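Local coordinates for iron-binding protein (Staphylococcus epidermidis, PDB 4M7O), which probably binds iron, as a chelate or other complex, outside the cell membrane and delivers it to an ABC importer, at residues K269-R272 and D273-K277; E34-R38 and L39-E43; V257-P260 and G261-D265. All blocks are in the same frame, centred on the assembly; numbering follows the deposited sequence.

The three contacts are local turns and helix ends in a two-lobed protein. Interaction 2 closes helix 30-38 in the N-terminal lobe, interaction 3 forms the loop leading into helix 264-275, and interaction 1 ends that helix beside the C-terminal lobe. Interaction 3 lies centrally, its centre about 15 Å from the centres of both others, which are about 29 Å apart. A salt-bridge cluster joins interactions 2 and 3: Glu34 OE2 lies 2.7 Å from Arg259 NH1 and 2.8 Å from Arg263 NH2. Interactions 3 and 1 share helix 264-275 and touch by packing, Asp270 OD2 on Val257 CG1 at 4.0 Å.

Interaction 1 of 3, residues K269-R272 and D273-K277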
loop_
_atom_site.group_PDB
_atom_site.type_symbol
_atom_site.label_atom_id
_atom_site.label_comp_id
_atom_site.label_asym_id
_atom_site.label_seq_id
_atom_site.Cartn_x
_atom_site.Cartn_y
_atom_site.Cartn_z
ATOM N N LYS A 269 -4.300 8.948 -7.377
ATOM C CA LYS A 269 -4.365 9.632 -8.669
ATOM C C LYS A 269 -4.197 8.666 -9.830
ATOM O O LYS A 269 -4.837 8.821 -10.874
ATOM C CB LYS A 269 -3.288 10.712 -8.769
ATOM C CG LYS A 269 -3.407 11.571 -10.029
ATOM C CD LYS A 269 -2.221 12.519 -10.144
ATOM C CE LYS A 269 -2.347 13.410 -11.361
ATOM N NZ LYS A 269 -1.216 14.394 -11.410
ATOM N N ASP A 270 -3.323 7.682 -9.655
ATOM C CA ASP A 270 -3.094 6.676 -10.689
ATOM C C ASP A 270 -4.383 5.934 -10.973
ATOM O O ASP A 270 -4.784 5.790 -12.123
ATOM C CB ASP A 270 -2.011 5.684 -10.254
ATOM C CG ASP A 270 -0.619 6.273 -10.336
ATOM O OD1 ASP A 270 -0.478 7.378 -10.903
ATOM O OD2 ASP A 270 0.339 5.628 -9.850
ATOM N N LEU A 271 -5.023 5.478 -9.902
ATOM C CA LEU A 271 -6.292 4.763 -9.983
ATOM C C LEU A 271 -7.371 5.630 -10.629
ATOM O O LEU A 271 -8.175 5.146 -11.429
ATOM C CB LEU A 271 -6.728 4.309 -8.585
ATOM C CG LEU A 271 -7.443 2.960 -8.506
ATOM C CD1 LEU A 271 -6.566 1.872 -9.098
ATOM C CD2 LEU A 271 -7.792 2.630 -7.066
ATOM N N ARG A 272 -7.373 6.919 -10.298
ATOM C CA ARG A 272 -8.328 7.857 -10.879
ATOM C C ARG A 272 -8.194 7.942 -12.403
ATOM O O ARG A 272 -9.192 7.913 -13.131
ATOM C CB ARG A 272 -8.136 9.249 -10.269
ATOM C CG ARG A 272 -9.119 10.282 -10.807
ATOM C CD ARG A 272 -8.413 11.544 -11.242
ATOM N NE ARG A 272 -9.333 12.453 -11.923
ATOM C CZ ARG A 272 -9.626 12.382 -13.218
ATOM N NH1 ARG A 272 -10.476 13.246 -13.760
ATOM N NH2 ARG A 272 -9.064 11.445 -13.973
ATOM N N ASP A 273 -6.957 8.037 -12.880
ATOM C CA ASP A 273 -6.703 8.201 -14.305
ATOM C C ASP A 273 -6.946 6.910 -15.093
ATOM O O ASP A 273 -6.978 6.938 -16.321
ATOM C CB ASP A 273 -5.281 8.742 -14.555
ATOM C CG ASP A 273 -5.066 10.158 -13.988
ATOM O OD1 ASP A 273 -6.055 10.844 -13.645
ATOM O OD2 ASP A 273 -3.893 10.588 -13.896
ATOM N N ASP A 274 -7.113 5.780 -14.397
ATOM C CA ASP A 274 -7.478 4.520 -15.056
ATOM C C ASP A 274 -8.997 4.358 -15.145
ATOM O O ASP A 274 -9.515 3.654 -16.011
ATOM C CB ASP A 274 -6.871 3.319 -14.324
ATOM C CG ASP A 274 -5.372 3.182 -14.559
ATOM O OD1 ASP A 274 -4.853 3.794 -15.512
ATOM O OD2 ASP A 274 -4.713 2.448 -13.794
ATOM N N ILE A 275 -9.700 5.031 -14.242
ATOM C CA ILE A 275 -11.148 4.941 -14.154
ATOM C C ILE A 275 -11.784 6.053 -14.987
ATOM O O ILE A 275 -12.806 5.856 -15.645
ATOM C CB ILE A 275 -11.595 5.048 -12.682
ATOM C CG1 ILE A 275 -11.072 3.844 -11.893
ATOM C CG2 ILE A 275 -13.103 5.119 -12.570
ATOM C CD1 ILE A 275 -11.268 3.964 -10.404
ATOM N N TYR A 276 -11.154 7.219 -14.972
ATOM C CA TYR A 276 -11.658 8.371 -15.693
ATOM C C TYR A 276 -10.637 8.817 -16.741
ATOM O O TYR A 276 -9.724 9.586 -16.443
ATOM C CB TYR A 276 -12.000 9.496 -14.703
ATOM C CG TYR A 276 -12.955 9.045 -13.606
ATOM C CD1 TYR A 276 -14.306 8.873 -13.867
ATOM C CD2 TYR A 276 -12.502 8.774 -12.319
ATOM C CE1 TYR A 276 -15.184 8.449 -12.878
ATOM C CE2 TYR A 276 -13.381 8.353 -11.322
ATOM C CZ TYR A 276 -14.720 8.192 -11.612
ATOM O OH TYR A 276 -15.610 7.773 -10.647
ATOM N N LYS A 277 -10.784 8.297 -17.961
ATOM C CA LYS A 277 -9.898 8.644 -19.075
ATOM C C LYS A 277 -10.292 9.976 -19.704
ATOM O O LYS A 277 -11.071 10.737 -19.132
ATOM C CB LYS A 277 -9.907 7.545 -20.148
ATOM C CG LYS A 277 -9.242 6.227 -19.742
ATOM C CD LYS A 277 -7.718 6.333 -19.718
ATOM C CE LYS A 277 -7.091 4.958 -19.509
ATOM N NZ LYS A 277 -5.609 4.990 -19.324
#
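Arg272 turns its guanidinium forward to Asp273 and Tyr276, where NH2 divides itself between two weak bonds. Arg272 NH2 lies 3.1 Å from Asp273 OD1, a salt bridge, and 3.2 Å from Tyr276 O. The guanidinium and carboxylate planes stand 68° apart, so the ion pair is made through one nitrogen and one oxygen, not as a flat two-pronged pair. With CG anti to the backbone N (chi1 -179°) the arginine chain runs past Tyr276, its CG 4.0 Å from Tyr276 CD2, and a bend at chi2 swings CD beside Asp273. Arg272 NH1 is held separately by Ser153 O, while Tyr276 OH is hydrogen-bonded to Leu189 O, which can only accept. In the main chain, Asp273 N bonds Lys269 O at 3.0 Å. Arg272 O is gripped twice: Tyr276 N approaches nearly head-on at 2.8 Å, and Ile275 N comes from above the carbonyl plane at 3.1 Å. Leu271 O likewise takes Asp274 N, with a second, weak bond from Ile275 N. In the last turn, the carbonyls of Asp274 and Ile275 both receive Arg248 NH1, and Ile275 O also receives Gln161 NE2. Leu271 and Ile275 pack their apolar branches against helix 181-188 and strand 216-219. Such overlapping i+3 and i+4 bonds, with arginines serving the final carbonyls, are the mark of a helix C-terminus, here that of helix 264-275 docked on the C-terminal lobe.

Interaction 2 of 3, residues E34-R38 and L39-E43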
loop_
_atom_site.group_PDB
_atom_site.type_symbol
_atom_site.label_atom_id
_atom_site.label_comp_id
_atom_site.label_asym_id
_atom_site.label_seq_id
_atom_site.Cartn_x
_atom_site.Cartn_y
_atom_site.Cartn_z
ATOM N N GLU A 34 9.271 6.479 5.082
ATOM C CA GLU A 34 8.774 7.716 4.484
ATOM C C GLU A 34 8.143 8.613 5.541
ATOM O O GLU A 34 8.334 9.828 5.525
ATOM C CB GLU A 34 7.772 7.409 3.362
ATOM C CG GLU A 34 8.407 6.767 2.138
ATOM C CD GLU A 34 7.467 6.753 0.936
ATOM O OE1 GLU A 34 6.707 7.738 0.749
ATOM O OE2 GLU A 34 7.494 5.757 0.176
ATOM N N ILE A 35 7.395 8.002 6.456
ATOM C CA ILE A 35 6.690 8.732 7.496
ATOM C C ILE A 35 7.684 9.361 8.477
ATOM O O ILE A 35 7.520 10.515 8.882
ATOM C CB ILE A 35 5.733 7.802 8.271
ATOM C CG1 ILE A 35 4.603 7.304 7.357
ATOM C CG2 ILE A 35 5.171 8.509 9.500
ATOM C CD1 ILE A 35 3.789 6.177 7.964
ATOM N N LEU A 36 8.698 8.594 8.872
ATOM C CA LEU A 36 9.740 9.090 9.775
ATOM C C LEU A 36 10.421 10.327 9.211
ATOM O O LEU A 36 10.666 11.294 9.937
ATOM C CB LEU A 36 10.785 7.999 10.046
ATOM C CG LEU A 36 10.324 6.903 11.003
ATOM C CD1 LEU A 36 11.336 5.740 11.044
ATOM C CD2 LEU A 36 10.135 7.519 12.397
ATOM N N TYR A 37 10.731 10.296 7.917
ATOM C CA TYR A 37 11.368 11.438 7.268
ATOM C C TYR A 37 10.415 12.628 7.274
ATOM O O TYR A 37 10.843 13.752 7.523
ATOM C CB TYR A 37 11.794 11.095 5.834
ATOM C CG TYR A 37 13.250 10.708 5.690
ATOM C CD1 TYR A 37 13.673 9.413 5.928
ATOM C CD2 TYR A 37 14.199 11.641 5.300
ATOM C CE1 TYR A 37 14.981 9.057 5.771
ATOM C CE2 TYR A 37 15.522 11.291 5.161
ATOM C CZ TYR A 37 15.907 9.999 5.398
ATOM O OH TYR A 37 17.222 9.636 5.269
ATOM N N ARG A 38 9.126 12.386 7.022
ATOM C CA ARG A 38 8.161 13.500 6.969
ATOM C C ARG A 38 7.898 14.078 8.368
ATOM O O ARG A 38 7.401 15.192 8.510
ATOM C CB ARG A 38 6.851 13.082 6.283
ATOM C CG ARG A 38 6.971 12.850 4.766
ATOM C CD ARG A 38 7.340 14.135 4.002
ATOM N NE ARG A 38 6.375 15.202 4.239
ATOM C CZ ARG A 38 5.178 15.287 3.651
ATOM N NH1 ARG A 38 4.786 14.368 2.782
ATOM N NH2 ARG A 38 4.368 16.298 3.932
ATOM N N LEU A 39 8.255 13.324 9.399
ATOM C CA LEU A 39 8.128 13.802 10.774
ATOM C C LEU A 39 9.353 14.608 11.202
ATOM O O LEU A 39 9.368 15.190 12.295
ATOM C CB LEU A 39 7.901 12.637 11.751
ATOM C CG LEU A 39 6.567 11.896 11.581
ATOM C CD1 LEU A 39 6.358 10.870 12.690
ATOM C CD2 LEU A 39 5.411 12.877 11.537
ATOM N N GLY A 40 10.368 14.653 10.337
ATOM C CA GLY A 40 11.548 15.467 10.592
ATOM C C GLY A 40 12.652 14.702 11.306
ATOM O O GLY A 40 13.642 15.286 11.740
ATOM N N ILE A 41 12.498 13.388 11.421
ATOM C CA ILE A 41 13.490 12.607 12.153
ATOM C C ILE A 41 14.236 11.589 11.289
ATOM O O ILE A 41 14.714 10.577 11.794
ATOM C CB ILE A 41 12.895 11.945 13.436
ATOM C CG1 ILE A 41 11.702 11.048 13.104
ATOM C CG2 ILE A 41 12.475 13.009 14.448
ATOM C CD1 ILE A 41 11.069 10.414 14.340
ATOM N N GLY A 42 14.350 11.869 9.993
ATOM C CA GLY A 42 15.128 11.015 9.110
ATOM C C GLY A 42 16.580 10.895 9.542
ATOM O O GLY A 42 17.221 9.849 9.350
ATOM N N GLU A 43 17.100 11.958 10.147
ATOM C CA GLU A 43 18.477 11.962 10.628
ATOM C C GLU A 43 18.672 11.112 11.876
ATOM O O GLU A 43 19.789 11.010 12.388
ATOM C CB GLU A 43 18.940 13.393 10.906
ATOM C CG GLU A 43 18.718 14.339 9.734
HETATM O O HOH W 1 13.429 14.043 8.352
#
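Leu36 and Tyr37 offer their carbonyls to Ile41 and Gly40 as the chain turns back after helix 30-38. The main-chain bonds come first. Ile41 N reaches Leu36 O at 3.2 Å, a fairly straight i+5 bond (N-H...O 155°), and inside it Gly40 N meets Tyr37 O at 3.0 Å from above the carbonyl plane. With Gly40 at positive phi (92°), this pair makes a Schellman motif. Leu39 N adds weak bonds to Ile35 O and Leu36 O. One water extends the network, donating to Tyr37 O at 2.7 Å and accepting from Gly42 N at 2.9 Å. A CH-pi contact follows: Gly42 CA sits 3.7 Å from the centroid of the Tyr37 ring, only 3° off its normal, and the bare glycine backbone can lie this close over the face. The hydroxyl of Tyr37 is taken up by Lys62. Apolar packing lines the inner side. Leu36 CD2 meets Ile41 CD1 at 3.6 Å against strand 25-27, and Ile35 CG2 lies alongside Leu39 CD1 at 4.1 Å against helices 116-129 and 133-152. The positive chi1 of Ile41 turns CG1 back toward Leu36. Charge plays no part between the two halves, Arg38 pairing instead with Glu142; the helix end is thus closed by its own backbone, a water and apolar cover.

Interaction 3 of 3, residues V257-P260 and G261-D265; sequences VSRP and GPRID
The guanidiniums of Arg259 and Arg263 are the flat groups here, set almost perpendicular with 77° between their planes. Arg259 NH1 lies at the edge of the Arg263 group, in its plane, 3.6 Å from Arg263 NH2; relative to the Arg259 plane, Arg263 NH2 approaches obliquely. Tyr54 adds a cation-pi contact to Arg263. The two like charges are gathered round a shared carboxylate, that of Glu34, with Asp53 also pairing with Arg259 NH1 and Glu256 with Arg259 NH2, so their proximity is probably well compensated. The side chains run side by side in the same direction. Arg259 stays extended through its first two torsions and bends only at chi3 (-65°), which brings its nitrogens level with those of Arg263.

The backbone between the two arginines folds tightly. Pro260 is the centre of an inverse gamma turn closed by Gly261 N to Arg259 O at 2.7 Å; the donor stands above the carbonyl plane, and the C=O...N angle is a sharp 97°. Gly261 then opens a type I beta turn that ends at Ile264, its Gly261 O to Ile264 N bond long and weak at 3.4 Å. The two turns bring Ile264 back against Arg259 and Pro260, where its CG2 packs 3.4 Å from Arg259 O and 4.4 Å from Pro260 CA. Ile264 also touches helices 116-129 and 133-152, while Pro260 and Pro262 rest on helix 30-38.

Arg263 occupies the N-cap position, so the successive turns lead directly into helix 264-275. A central loop carrying paired arginines and acidic partners between two lobes is consistent with the interlobe cleft of the helix-linked periplasmic binding proteins, in which the ligand is usually held.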
loop_
_atom_site.group_PDB
_atom_site.type_symbol
_atom_site.label_atom_id
_atom_site.label_comp_id
_atom_site.label_asym_id
_atom_site.label_seq_id
_atom_site.Cartn_x
_atom_site.Cartn_y
_atom_site.Cartn_z
ATOM N N VAL A 257 0.893 1.609 -5.420
ATOM C CA VAL A 257 -0.225 2.540 -5.259
ATOM C C VAL A 257 -0.884 2.480 -3.887
ATOM O O VAL A 257 -1.411 3.485 -3.414
ATOM C CB VAL A 257 -1.297 2.400 -6.363
ATOM C CG1 VAL A 257 -0.639 2.421 -7.704
ATOM C CG2 VAL A 257 -2.077 1.137 -6.170
ATOM N N SER A 258 -0.850 1.319 -3.240
ATOM C CA SER A 258 -1.492 1.195 -1.941
ATOM C C SER A 258 -0.494 1.319 -0.789
ATOM O O SER A 258 -0.809 0.958 0.346
ATOM C CB SER A 258 -2.283 -0.118 -1.836
ATOM O OG SER A 258 -1.433 -1.240 -1.697
ATOM N N ARG A 259 0.703 1.830 -1.069
ATOM C CA ARG A 259 1.685 1.988 0.001
ATOM C C ARG A 259 1.142 2.965 1.038
ATOM O O ARG A 259 0.863 4.132 0.716
ATOM C CB ARG A 259 3.026 2.496 -0.529
ATOM C CG ARG A 259 4.084 2.660 0.573
ATOM C CD ARG A 259 5.402 3.160 0.009
ATOM N NE ARG A 259 6.034 2.195 -0.892
ATOM C CZ ARG A 259 7.288 2.304 -1.336
ATOM N NH1 ARG A 259 8.041 3.347 -0.980
ATOM N NH2 ARG A 259 7.792 1.376 -2.138
ATOM N N PRO A 260 0.983 2.498 2.290
ATOM C CA PRO A 260 0.344 3.356 3.296
ATOM C C PRO A 260 1.275 4.447 3.831
ATOM O O PRO A 260 1.518 4.511 5.039
ATOM C CB PRO A 260 -0.034 2.366 4.408
ATOM C CG PRO A 260 0.987 1.240 4.267
ATOM C CD PRO A 260 1.195 1.120 2.781
ATOM N N GLY A 261 1.774 5.307 2.943
ATOM C CA GLY A 261 2.645 6.394 3.351
ATOM C C GLY A 261 2.128 7.767 2.952
ATOM O O GLY A 261 0.979 7.921 2.535
ATOM N N PRO A 262 2.981 8.785 3.077
ATOM C CA PRO A 262 2.593 10.167 2.796
ATOM C C PRO A 262 2.285 10.429 1.324
ATOM O O PRO A 262 1.730 11.484 1.027
ATOM C CB PRO A 262 3.838 10.962 3.205
ATOM C CG PRO A 262 4.533 10.070 4.204
ATOM C CD PRO A 262 4.336 8.706 3.643
ATOM N N ARG A 263 2.633 9.511 0.423
ATOM C CA ARG A 263 2.369 9.741 -1.000
ATOM C C ARG A 263 1.156 8.966 -1.541
ATOM O O ARG A 263 1.055 8.732 -2.746
ATOM C CB ARG A 263 3.637 9.472 -1.834
ATOM C CG ARG A 263 4.843 10.367 -1.468
ATOM C CD ARG A 263 6.096 9.994 -2.266
ATOM N NE ARG A 263 6.553 8.634 -1.966
ATOM C CZ ARG A 263 6.974 7.759 -2.877
ATOM N NH1 ARG A 263 7.016 8.095 -4.158
ATOM N NH2 ARG A 263 7.361 6.546 -2.504
ATOM N N ILE A 264 0.219 8.601 -0.664
ATOM C CA ILE A 264 -0.998 7.908 -1.098
ATOM C C ILE A 264 -1.813 8.668 -2.128
ATOM O O ILE A 264 -2.584 8.060 -2.876
ATOM C CB ILE A 264 -1.986 7.622 0.047
ATOM C CG1 ILE A 264 -1.964 8.753 1.067
ATOM C CG2 ILE A 264 -1.722 6.272 0.682
ATOM C CD1 ILE A 264 -3.069 8.654 2.082
ATOM N N ASP A 265 -1.695 9.996 -2.142
ATOM C CA ASP A 265 -2.455 10.782 -3.109
ATOM C C ASP A 265 -2.011 10.435 -4.529
ATOM O O ASP A 265 -2.823 10.407 -5.457
ATOM C CB ASP A 265 -2.301 12.283 -2.848
ATOM C CG ASP A 265 -0.889 12.780 -3.113
ATOM O OD1 ASP A 265 0.022 12.378 -2.368
ATOM O OD2 ASP A 265 -0.689 13.573 -4.061
#